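Local coordinates for protein CaaX farnesyltransferase beta subunit Ram1 (Aspergillus fumigatus, PDB 4L9P) that probably catalyses, together with its alpha subunit, the zinc-dependent transfer of a farnesyl group from farnesyl diphosphate to the cysteine of C-terminal CaaX motifs, its own part being peptide binding, at residues Glu309-Tyr314 / Ser357-Lys362; Ser369-Asn374 / Thr434-Thr439; Glu249-Ala254 / Glu290-Cys295. All coordinates share one frame; numbering follows the deposited sequence.

Interaction 1: Glu309-Tyr314 / Ser357-Lys362; sequences EAHGAY and SGRTNK. With FII ([(3,7,11-trimethyl-dodeca-2,6,10-trienyloxycarbamoyl)-methyl]-phosphonic acid), chain Q.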
loop_
_atom_site.group_PDB
_atom_site.type_symbol
_atom_site.label_atom_id
_atom_site.label_comp_id
_atom_site.label_asym_id
_atom_site.label_seq_id
_atom_site.Cartn_x
_atom_site.Cartn_y
_atom_site.Cartn_z
ATOM N N GLU B 309 -11.023 0.381 -2.055
ATOM C CA GLU B 309 -11.026 1.102 -0.778
ATOM C C GLU B 309 -9.677 1.789 -0.521
ATOM O O GLU B 309 -8.579 1.245 -0.802
ATOM C CB GLU B 309 -11.313 0.068 0.304
ATOM C CG GLU B 309 -11.354 0.656 1.736
ATOM C CD GLU B 309 -11.641 -0.454 2.760
ATOM O OE1 GLU B 309 -11.585 -1.677 2.423
ATOM O OE2 GLU B 309 -11.881 -0.104 3.927
ATOM N N ALA B 310 -9.767 3.029 0.002
ATOM C CA ALA B 310 -8.496 3.737 0.326
ATOM C C ALA B 310 -7.624 2.909 1.248
ATOM O O ALA B 310 -8.137 2.360 2.266
ATOM C CB ALA B 310 -8.821 5.074 0.994
ATOM N N HIS B 311 -6.315 2.831 0.963
ATOM C CA HIS B 311 -5.451 1.984 1.793
ATOM C C HIS B 311 -4.072 2.612 1.845
ATOM O O HIS B 311 -3.517 3.017 0.829
ATOM C CB HIS B 311 -5.355 0.571 1.166
ATOM C CG HIS B 311 -4.831 -0.448 2.119
ATOM N ND1 HIS B 311 -3.488 -0.509 2.479
ATOM C CD2 HIS B 311 -5.461 -1.410 2.813
ATOM C CE1 HIS B 311 -3.343 -1.470 3.389
ATOM N NE2 HIS B 311 -4.535 -2.035 3.599
ATOM N N GLY B 312 -3.447 2.594 3.021
ATOM C CA GLY B 312 -2.118 3.222 3.179
ATOM C C GLY B 312 -1.072 2.613 2.260
ATOM O O GLY B 312 -0.180 3.363 1.810
ATOM N N ALA B 313 -1.084 1.306 1.986
ATOM C CA ALA B 313 -0.045 0.774 1.137
ATOM C C ALA B 313 -0.143 1.358 -0.269
ATOM O O ALA B 313 0.879 1.666 -0.901
ATOM C CB ALA B 313 -0.182 -0.710 1.065
ATOM N N TYR B 314 -1.371 1.509 -0.750
ATOM C CA TYR B 314 -1.554 2.035 -2.111
ATOM C C TYR B 314 -1.402 3.549 -2.125
ATOM O O TYR B 314 -0.950 4.115 -3.143
ATOM C CB TYR B 314 -2.917 1.613 -2.627
ATOM C CG TYR B 314 -3.014 0.101 -2.788
ATOM C CD1 TYR B 314 -2.045 -0.595 -3.532
ATOM C CD2 TYR B 314 -4.135 -0.630 -2.365
ATOM C CE1 TYR B 314 -2.174 -1.978 -3.790
ATOM C CE2 TYR B 314 -4.244 -1.998 -2.618
ATOM C CZ TYR B 314 -3.292 -2.666 -3.313
ATOM O OH TYR B 314 -3.478 -4.006 -3.585
ATOM N N SER B 357 -2.805 2.168 11.177
ATOM C CA SER B 357 -3.630 1.187 10.435
ATOM C C SER B 357 -3.570 1.501 8.932
ATOM O O SER B 357 -3.178 2.576 8.497
ATOM C CB SER B 357 -5.122 1.355 10.856
ATOM O OG SER B 357 -5.623 2.646 10.525
ATOM N N GLY B 358 -3.966 0.502 8.141
ATOM C CA GLY B 358 -3.943 0.710 6.672
ATOM C C GLY B 358 -5.191 1.291 6.083
ATOM O O GLY B 358 -5.174 1.868 5.022
ATOM N N ARG B 359 -6.298 1.082 6.767
ATOM C CA ARG B 359 -7.606 1.564 6.255
ATOM C C ARG B 359 -8.575 1.726 7.395
ATOM O O ARG B 359 -8.365 1.218 8.521
ATOM C CB ARG B 359 -8.174 0.629 5.150
ATOM C CG ARG B 359 -8.027 -0.843 5.486
ATOM C CD ARG B 359 -8.724 -1.691 4.341
ATOM N NE ARG B 359 -8.260 -3.061 4.410
ATOM C CZ ARG B 359 -9.030 -4.112 4.072
ATOM N NH1 ARG B 359 -10.247 -3.922 3.508
ATOM N NH2 ARG B 359 -8.535 -5.326 4.219
ATOM N N THR B 360 -9.592 2.536 7.113
ATOM C CA THR B 360 -10.541 2.914 8.149
ATOM C C THR B 360 -11.165 1.693 8.823
ATOM O O THR B 360 -11.626 0.751 8.166
ATOM C CB THR B 360 -11.650 3.772 7.526
ATOM O OG1 THR B 360 -10.983 4.907 6.935
ATOM C CG2 THR B 360 -12.722 4.222 8.558
ATOM N N ASN B 361 -11.207 1.760 10.170
ATOM C CA ASN B 361 -11.813 0.704 10.985
ATOM C C ASN B 361 -11.107 -0.658 10.921
ATOM O O ASN B 361 -11.685 -1.671 11.304
ATOM C CB ASN B 361 -13.316 0.583 10.708
ATOM C CG ASN B 361 -14.134 1.535 11.568
ATOM O OD1 ASN B 361 -13.829 1.707 12.768
ATOM N ND2 ASN B 361 -15.186 2.105 11.016
ATOM N N LYS B 362 -9.817 -0.656 10.515
ATOM C CA LYS B 362 -9.016 -1.871 10.673
ATOM C C LYS B 362 -7.895 -1.612 11.686
ATOM O O LYS B 362 -7.953 -0.581 12.395
ATOM C CB LYS B 362 -8.519 -2.400 9.311
ATOM C CG LYS B 362 -9.718 -2.841 8.421
ATOM C CD LYS B 362 -9.352 -3.932 7.481
ATOM C CE LYS B 362 -9.317 -5.254 8.223
ATOM N NZ LYS B 362 -8.662 -6.356 7.450
HETATM C C1 FII Q . 5.572 -1.879 -3.441
HETATM C C2 FII Q . 4.475 -2.798 -2.973
HETATM C C6 FII Q . 4.445 -4.124 -3.608
HETATM C C10 FII Q . 3.332 -2.201 -2.260
HETATM C C11 FII Q . 2.106 -2.993 -1.807
HETATM C C12 FII Q . 2.291 -3.306 -0.293
HETATM C C15 FII Q . 1.044 -3.679 0.502
HETATM C C18 FII Q . 1.171 -3.998 1.987
HETATM C C22 FII Q . -0.123 -4.141 -0.311
HETATM C C23 FII Q . -1.448 -4.145 0.435
HETATM C C24 FII Q . -2.509 -4.846 -0.325
HETATM C C27 FII Q . -3.638 -5.230 0.578
HETATM C C30 FII Q . -4.733 -4.187 0.715
HETATM C C34 FII Q . -3.896 -6.687 0.661
HETATM C C35 FII Q . -5.151 -7.258 1.288
HETATM O O36 FII Q . -4.846 -7.975 2.470
HETATM N N42 FII Q . -4.160 -7.280 3.429
HETATM C C43 FII Q . -4.994 -6.828 4.462
HETATM O O44 FII Q . -6.225 -6.980 4.503
HETATM C C45 FII Q . -4.229 -6.129 5.577
HETATM P P46 FII Q . -5.183 -4.753 6.405
HETATM O O49 FII Q . -5.763 -3.942 5.308
HETATM O O50 FII Q . -6.169 -5.375 7.345
HETATM O O51 FII Q . -4.064 -4.009 7.163
HETATM O O HOH W 1 -9.645 3.672 4.294
#
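The phosphonate end of the isoprenoid pocket, where the substrate's diphosphate probably lies, is built here in the alpha-alpha toroid: H311 and R359 converge on the analog FII, H311 CD2 3.6 Å from R359 CD. Both donate to FII O49, H311 NE2 at 2.8 Å and R359 NE at 2.8 Å in a nearly straight bond (167°). R359 NH2 adds FII O44 at 2.9 Å, while K362 NZ takes FII O50. At another part of its edge the guanidinium forms a salt bridge, R359 NH1 to E309 OE1, 2.8 Å; the carboxylate plane stands at 79° to it, with OE1 met on its syn side but out of plane. S198 and N197 of the alpha subunit also bond to this carboxylate.

H311 is the N-cap of helix 312-323: with CG anti to the backbone N (chi1 -164°), ND1 accepts from A313 N, which leaves NE2 as donor to the ligand. G358 O lies over one ring face and also accepts G312 N at 2.7 Å; FII C30 lies over the opposite face. The cap and the NE2 bond together fix the ring's rotation, and the cap probably its tautomer; H311, R359 and K362 all donate to the phosphonate.

Interaction 2: Ser369-Asn374 / Thr434-Thr439; sequences SHWVGN and TCYALT. With FII ([(3,7,11-trimethyl-dodeca-2,6,10-trienyloxycarbamoyl)-methyl]-phosphonic acid), chain Q.
An aromatic cluster of H370, W371 and Y436 lines the inner wall of the alpha-alpha toroid beside the isoprenoid pocket, joining the short helix 368-371 to helix 431-444.

The Y436 ring is the shared element. It runs side by side with the imidazole, both side chains pointing the same way, with H370 CD2 at 3.5 Å from Y436 CD1. Their planes differ by 19°, but the centroids are 5.0 Å apart, so the rings are slid past each other with little overlap. W371 instead puts CZ2 over a face of the phenol, offset toward the rim, 3.6 Å from Y436 CZ; at 46° between planes this is neither a stack nor an edge-to-face pair. The opposite face of Y436 carries C435 SG.

W371 has neighbours on both indole faces. One has H370 CD2 toward its rim, and over the other, also toward the rim, lies FII C12 of the farnesyl chain; the closest approach to the ligand is W371 CH2 to FII C10, 3.6 Å. Its NE1 is bonded to Y432 OH, which ties the indole to another residue of the ligand pocket. The cluster also adjoins the metal site, since the side chain of W371 is about 6 Å from the zinc ion and that of Y436 about 4 Å from that of C367, a zinc ligand.

Farther along helix 431-444, T439 supplies a methyl: CG2, anti to the backbone N, packs 3.5 Å from H370 ND1 and against N374 ND2. The N374 amide is held at both ends, OD1 being hydrogen-bonded to T443 OG1, and it fixes the rotation of the imidazole, because N374 ND2 donates to H370 ND1 at 2.9 Å and 178°, with the donor nearly in the ring plane.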
loop_
_atom_site.group_PDB
_atom_site.type_symbol
_atom_site.label_atom_id
_atom_site.label_comp_id
_atom_site.label_asym_id
_atom_site.label_seq_id
_atom_site.Cartn_x
_atom_site.Cartn_y
_atom_site.Cartn_z
ATOM N N SER B 369 4.282 1.391 9.428
ATOM C CA SER B 369 5.260 2.401 9.828
ATOM C C SER B 369 6.015 2.909 8.603
ATOM O O SER B 369 6.356 4.119 8.536
ATOM C CB SER B 369 6.268 1.772 10.799
ATOM O OG SER B 369 5.566 1.165 11.862
ATOM N N HIS B 370 6.234 2.049 7.586
ATOM C CA HIS B 370 6.692 2.498 6.297
ATOM C C HIS B 370 5.579 2.969 5.392
ATOM O O HIS B 370 5.566 4.140 4.940
ATOM C CB HIS B 370 7.470 1.424 5.581
ATOM C CG HIS B 370 7.669 1.763 4.142
ATOM N ND1 HIS B 370 8.387 2.886 3.744
ATOM C CD2 HIS B 370 7.184 1.183 2.999
ATOM C CE1 HIS B 370 8.324 2.979 2.413
ATOM N NE2 HIS B 370 7.600 1.965 1.936
ATOM N N TRP B 371 4.561 2.130 5.134
ATOM C CA TRP B 371 3.646 2.519 4.021
ATOM C C TRP B 371 2.920 3.818 4.344
ATOM O O TRP B 371 2.758 4.658 3.452
ATOM C CB TRP B 371 2.613 1.407 3.744
ATOM C CG TRP B 371 3.260 0.080 3.384
ATOM C CD1 TRP B 371 3.233 -1.083 4.117
ATOM C CD2 TRP B 371 4.066 -0.189 2.241
ATOM N NE1 TRP B 371 3.974 -2.063 3.503
ATOM C CE2 TRP B 371 4.506 -1.550 2.344
ATOM C CE3 TRP B 371 4.438 0.562 1.136
ATOM C CZ2 TRP B 371 5.359 -2.138 1.395
ATOM C CZ3 TRP B 371 5.284 -0.012 0.201
ATOM C CH2 TRP B 371 5.713 -1.369 0.327
ATOM N N VAL B 372 2.418 3.972 5.588
ATOM C CA VAL B 372 1.804 5.232 5.980
ATOM C C VAL B 372 2.899 6.229 6.402
ATOM O O VAL B 372 2.851 7.390 5.990
ATOM C CB VAL B 372 0.773 5.001 7.108
ATOM C CG1 VAL B 372 0.282 6.311 7.678
ATOM C CG2 VAL B 372 -0.413 4.169 6.557
ATOM N N GLY B 373 3.885 5.792 7.210
ATOM C CA GLY B 373 4.875 6.740 7.765
ATOM C C GLY B 373 5.587 7.510 6.658
ATOM O O GLY B 373 5.778 8.729 6.754
ATOM N N ASN B 374 5.980 6.825 5.580
ATOM C CA ASN B 374 6.719 7.485 4.518
ATOM C C ASN B 374 5.839 8.229 3.543
ATOM O O ASN B 374 6.371 8.946 2.657
ATOM C CB ASN B 374 7.677 6.517 3.812
ATOM C CG ASN B 374 9.034 6.480 4.521
ATOM O OD1 ASN B 374 9.558 7.566 4.913
ATOM N ND2 ASN B 374 9.649 5.305 4.630
ATOM N N THR B 434 10.012 -6.887 9.778
ATOM C CA THR B 434 11.262 -6.381 10.341
ATOM C C THR B 434 11.775 -5.237 9.455
ATOM O O THR B 434 12.088 -4.126 9.966
ATOM C CB THR B 434 12.322 -7.515 10.406
ATOM O OG1 THR B 434 11.819 -8.544 11.249
ATOM C CG2 THR B 434 13.635 -6.980 10.973
ATOM N N CYS B 435 11.852 -5.452 8.137
ATOM C CA CYS B 435 12.269 -4.361 7.276
ATOM C C CYS B 435 11.419 -3.082 7.442
ATOM O O CYS B 435 11.960 -1.948 7.581
ATOM C CB CYS B 435 12.172 -4.857 5.807
ATOM S SG CYS B 435 12.440 -3.598 4.546
ATOM N N TYR B 436 10.090 -3.239 7.361
ATOM C CA TYR B 436 9.266 -2.033 7.305
ATOM C C TYR B 436 9.059 -1.353 8.666
ATOM O O TYR B 436 8.940 -0.125 8.689
ATOM C CB TYR B 436 7.939 -2.300 6.565
ATOM C CG TYR B 436 8.229 -2.524 5.081
ATOM C CD1 TYR B 436 8.908 -1.563 4.299
ATOM C CD2 TYR B 436 7.845 -3.715 4.458
ATOM C CE1 TYR B 436 9.145 -1.730 2.940
ATOM C CE2 TYR B 436 8.094 -3.900 3.116
ATOM C CZ TYR B 436 8.728 -2.942 2.342
ATOM O OH TYR B 436 8.986 -3.140 0.993
ATOM N N ALA B 437 9.102 -2.103 9.777
ATOM C CA ALA B 437 9.105 -1.416 11.083
ATOM C C ALA B 437 10.412 -0.636 11.260
ATOM O O ALA B 437 10.364 0.506 11.729
ATOM C CB ALA B 437 8.947 -2.401 12.214
ATOM N N LEU B 438 11.548 -1.206 10.839
ATOM C CA LEU B 438 12.813 -0.464 10.924
ATOM C C LEU B 438 12.792 0.750 10.013
ATOM O O LEU B 438 13.287 1.814 10.352
ATOM C CB LEU B 438 13.998 -1.371 10.608
ATOM C CG LEU B 438 14.264 -2.460 11.673
ATOM C CD1 LEU B 438 15.309 -3.419 11.088
ATOM C CD2 LEU B 438 14.792 -1.851 12.971
ATOM N N THR B 439 12.207 0.600 8.822
ATOM C CA THR B 439 12.169 1.702 7.858
ATOM C C THR B 439 11.382 2.872 8.473
ATOM O O THR B 439 11.794 4.039 8.434
ATOM C CB THR B 439 11.524 1.230 6.543
ATOM O OG1 THR B 439 12.387 0.284 5.900
ATOM C CG2 THR B 439 11.350 2.393 5.606
HETATM C C1 FII Q . 5.572 -1.879 -3.441
HETATM C C2 FII Q . 4.475 -2.798 -2.973
HETATM C C6 FII Q . 4.445 -4.124 -3.608
HETATM C C10 FII Q . 3.332 -2.201 -2.260
HETATM C C11 FII Q . 2.106 -2.993 -1.807
HETATM C C12 FII Q . 2.291 -3.306 -0.293
HETATM C C15 FII Q . 1.044 -3.679 0.502
HETATM C C18 FII Q . 1.171 -3.998 1.987
HETATM C C22 FII Q . -0.123 -4.141 -0.311
HETATM C C23 FII Q . -1.448 -4.145 0.435
HETATM C C24 FII Q . -2.509 -4.846 -0.325
HETATM C C27 FII Q . -3.638 -5.230 0.578
HETATM C C30 FII Q . -4.733 -4.187 0.715
HETATM C C34 FII Q . -3.896 -6.687 0.661
HETATM C C35 FII Q . -5.151 -7.258 1.288
HETATM O O36 FII Q . -4.846 -7.975 2.470
HETATM N N42 FII Q . -4.160 -7.280 3.429
HETATM C C43 FII Q . -4.994 -6.828 4.462
HETATM O O44 FII Q . -6.225 -6.980 4.503
HETATM C C45 FII Q . -4.229 -6.129 5.577
HETATM P P46 FII Q . -5.183 -4.753 6.405
HETATM O O49 FII Q . -5.763 -3.942 5.308
HETATM O O50 FII Q . -6.169 -5.375 7.345
HETATM O O51 FII Q . -4.064 -4.009 7.163
#

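Interaction 3: Glu249-Ala254 / Glu290-Cys295; sequences EDVRGA and EYLSRC. With FII ([(3,7,11-trimethyl-dodeca-2,6,10-trienyloxycarbamoyl)-methyl]-phosphonic acid), chain Q.
Apolar packing joins V251 to the helix 288-293 side through a single methyl. V251 CG1 touches C295 SG at 3.7 Å and L292 CD2 at 3.8 Å, and more loosely the Y291 ring at CE2. C295 SG also sits above one face of that ring, offset toward its rim. V251 further packs on Y314 and C317 of helix 312-323.

In van der Waals contact, the E249 and Y291 side chains come from opposite directions, OE2 lying obliquely to the ring, 3.5 Å from Y291 CE1, with the planes 18° apart; D238 OD1 is a like charge close to OE2.

Polar contact between the segments runs through water at the phenol end of Y291, whose chi1 of 163° sends the ring across to the start of the other helix. Water 2 lies in the ring plane, 2.7 Å from Y291 OH, and donates to E249 O. Water 3 donates to D250 O, with a weak bond to Y291 OH.

These are neighbouring helices of the alpha-alpha toroid, and the contact meets helix 251-263 at its N-terminus, where D250 is the N-cap: its OD1 accepts from R252 N in a weak capping bond.

Ionic bonds lie on the pocket side. R252 grips the D250 carboxylate side-on, NH2 to OD2 at 2.7 Å (164°, syn lone pair, in the guanidinium plane) and NE to OD1 at 3.0 Å, this second one tilted. E248 forms a further salt bridge with R252 NH2, and Y123 of the alpha subunit a cation-pi contact. The aliphatic part of R252 meets the isoprenoid, CG lying 3.8 Å from FII C11, while NH1 donates to the backbone of the bound peptide.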
loop_
_atom_site.group_PDB
_atom_site.type_symbol
_atom_site.label_atom_id
_atom_site.label_comp_id
_atom_site.label_asym_id
_atom_site.label_seq_id
_atom_site.Cartn_x
_atom_site.Cartn_y
_atom_site.Cartn_z
ATOM N N GLU B 249 -3.729 -5.060 -12.788
ATOM C CA GLU B 249 -3.332 -3.642 -12.848
ATOM C C GLU B 249 -3.727 -2.949 -11.561
ATOM O O GLU B 249 -4.899 -2.835 -11.245
ATOM C CB GLU B 249 -4.028 -2.976 -14.025
ATOM C CG GLU B 249 -3.581 -1.494 -14.157
ATOM C CD GLU B 249 -4.181 -0.752 -15.292
ATOM O OE1 GLU B 249 -5.005 -1.293 -16.077
ATOM O OE2 GLU B 249 -3.844 0.459 -15.417
ATOM N N ASP B 250 -2.705 -2.394 -10.898
ATOM C CA ASP B 250 -2.955 -1.623 -9.663
ATOM C C ASP B 250 -1.754 -0.756 -9.430
ATOM O O ASP B 250 -0.769 -0.825 -10.169
ATOM C CB ASP B 250 -3.320 -2.544 -8.465
ATOM C CG ASP B 250 -2.216 -3.485 -8.080
ATOM O OD1 ASP B 250 -1.062 -3.034 -8.001
ATOM O OD2 ASP B 250 -2.507 -4.699 -7.847
ATOM N N VAL B 251 -1.878 0.110 -8.428
ATOM C CA VAL B 251 -0.845 1.125 -8.256
ATOM C C VAL B 251 0.511 0.541 -7.817
ATOM O O VAL B 251 1.510 1.229 -8.027
ATOM C CB VAL B 251 -1.284 2.214 -7.280
ATOM C CG1 VAL B 251 -2.554 2.992 -7.814
ATOM C CG2 VAL B 251 -1.441 1.635 -5.913
ATOM N N ARG B 252 0.594 -0.694 -7.301
ATOM C CA ARG B 252 1.906 -1.367 -7.166
ATOM C C ARG B 252 2.602 -1.460 -8.462
ATOM O O ARG B 252 3.830 -1.276 -8.537
ATOM C CB ARG B 252 1.805 -2.856 -6.764
ATOM C CG ARG B 252 1.241 -2.980 -5.467
ATOM C CD ARG B 252 1.063 -4.568 -5.229
ATOM N NE ARG B 252 0.126 -5.130 -6.190
ATOM C CZ ARG B 252 0.236 -6.359 -6.746
ATOM N NH1 ARG B 252 1.199 -7.211 -6.418
ATOM N NH2 ARG B 252 -0.637 -6.698 -7.594
ATOM N N GLY B 253 1.887 -1.800 -9.511
ATOM C CA GLY B 253 2.470 -1.908 -10.835
ATOM C C GLY B 253 3.080 -0.602 -11.247
ATOM O O GLY B 253 4.242 -0.583 -11.683
ATOM N N ALA B 254 2.329 0.501 -11.076
ATOM C CA ALA B 254 2.838 1.786 -11.471
ATOM C C ALA B 254 4.097 2.168 -10.661
ATOM O O ALA B 254 5.098 2.610 -11.219
ATOM C CB ALA B 254 1.781 2.849 -11.285
ATOM N N GLU B 290 -2.826 11.068 -14.237
ATOM C CA GLU B 290 -4.282 11.038 -14.353
ATOM C C GLU B 290 -4.852 9.700 -13.815
ATOM O O GLU B 290 -5.872 9.708 -13.085
ATOM C CB GLU B 290 -4.693 11.227 -15.816
ATOM C CG GLU B 290 -4.261 12.589 -16.376
ATOM C CD GLU B 290 -2.907 12.598 -17.029
ATOM O OE1 GLU B 290 -2.107 11.684 -16.840
ATOM O OE2 GLU B 290 -2.626 13.566 -17.777
ATOM N N TYR B 291 -4.198 8.579 -14.123
ATOM C CA TYR B 291 -4.605 7.290 -13.606
ATOM C C TYR B 291 -4.522 7.327 -12.070
ATOM O O TYR B 291 -5.443 6.884 -11.363
ATOM C CB TYR B 291 -3.690 6.222 -14.180
ATOM C CG TYR B 291 -3.733 4.908 -13.439
ATOM C CD1 TYR B 291 -4.768 4.013 -13.628
ATOM C CD2 TYR B 291 -2.751 4.593 -12.517
ATOM C CE1 TYR B 291 -4.811 2.780 -12.961
ATOM C CE2 TYR B 291 -2.754 3.424 -11.843
ATOM C CZ TYR B 291 -3.778 2.521 -12.000
ATOM O OH TYR B 291 -3.695 1.316 -11.352
ATOM N N LEU B 292 -3.423 7.855 -11.534
ATOM C CA LEU B 292 -3.317 7.855 -10.066
ATOM C C LEU B 292 -4.396 8.759 -9.436
ATOM O O LEU B 292 -4.971 8.420 -8.392
ATOM C CB LEU B 292 -1.929 8.334 -9.649
ATOM C CG LEU B 292 -0.789 7.431 -10.152
ATOM C CD1 LEU B 292 0.626 8.040 -9.905
ATOM C CD2 LEU B 292 -0.885 6.027 -9.470
ATOM N N SER B 293 -4.716 9.917 -10.064
ATOM C CA SER B 293 -5.790 10.759 -9.542
ATOM C C SER B 293 -7.123 9.969 -9.472
ATOM O O SER B 293 -7.938 10.176 -8.552
ATOM C CB SER B 293 -5.970 11.924 -10.507
ATOM O OG SER B 293 -7.158 12.662 -10.172
ATOM N N ARG B 294 -7.370 9.096 -10.480
ATOM C CA ARG B 294 -8.585 8.299 -10.507
ATOM C C ARG B 294 -8.594 7.193 -9.438
ATOM O O ARG B 294 -9.635 6.503 -9.281
ATOM C CB ARG B 294 -8.737 7.673 -11.883
ATOM C CG ARG B 294 -9.011 8.733 -12.999
ATOM C CD ARG B 294 -9.570 8.139 -14.290
ATOM N NE ARG B 294 -8.746 7.046 -14.729
ATOM C CZ ARG B 294 -7.720 7.124 -15.591
ATOM N NH1 ARG B 294 -7.301 8.271 -16.074
ATOM N NH2 ARG B 294 -7.077 6.006 -15.929
ATOM N N CYS B 295 -7.472 7.025 -8.693
ATOM C CA CYS B 295 -7.437 6.055 -7.557
ATOM C C CYS B 295 -7.684 6.748 -6.230
ATOM O O CYS B 295 -7.766 6.073 -5.217
ATOM C CB CYS B 295 -6.075 5.342 -7.517
ATOM S SG CYS B 295 -5.880 4.218 -8.956
HETATM C C1 FII Q . 5.572 -1.879 -3.441
HETATM C C2 FII Q . 4.475 -2.798 -2.973
HETATM C C6 FII Q . 4.445 -4.124 -3.608
HETATM C C10 FII Q . 3.332 -2.201 -2.260
HETATM C C11 FII Q . 2.106 -2.993 -1.807
HETATM C C12 FII Q . 2.291 -3.306 -0.293
HETATM C C15 FII Q . 1.044 -3.679 0.502
HETATM C C18 FII Q . 1.171 -3.998 1.987
HETATM C C22 FII Q . -0.123 -4.141 -0.311
HETATM C C23 FII Q . -1.448 -4.145 0.435
HETATM C C24 FII Q . -2.509 -4.846 -0.325
HETATM C C27 FII Q . -3.638 -5.230 0.578
HETATM C C30 FII Q . -4.733 -4.187 0.715
HETATM C C34 FII Q . -3.896 -6.687 0.661
HETATM C C35 FII Q . -5.151 -7.258 1.288
HETATM O O36 FII Q . -4.846 -7.975 2.470
HETATM N N42 FII Q . -4.160 -7.280 3.429
HETATM C C43 FII Q . -4.994 -6.828 4.462
HETATM O O44 FII Q . -6.225 -6.980 4.503
HETATM C C45 FII Q . -4.229 -6.129 5.577
HETATM P P46 FII Q . -5.183 -4.753 6.405
HETATM O O49 FII Q . -5.763 -3.942 5.308
HETATM O O50 FII Q . -6.169 -5.375 7.345
HETATM O O51 FII Q . -4.064 -4.009 7.163
HETATM O O HOH W 2 -5.846 -0.196 -11.743
HETATM O O HOH W 3 -0.923 0.844 -12.388
#

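Overall arrangement
All three contacts lie in the alpha-alpha toroid and touch one ligand, FII. Along the chain they come in series: interaction 3, then 1, then 2. Interaction 1 is central in space, its centre about 15 Å from that of interaction 2 and about 16 Å from that of interaction 3; the latter two have centres about 21 Å apart and do not touch. Helix 312-323 makes both joins: Y314 CD1 lies 3.3 Å from V251 CG2 of interaction 3, and A313 CA 3.8 Å from W371 CB of interaction 2. The pocket wall thus runs from the aromatic side near zinc, through the phosphonate-binding part and helix 312-323, to R252, which also binds the peptide.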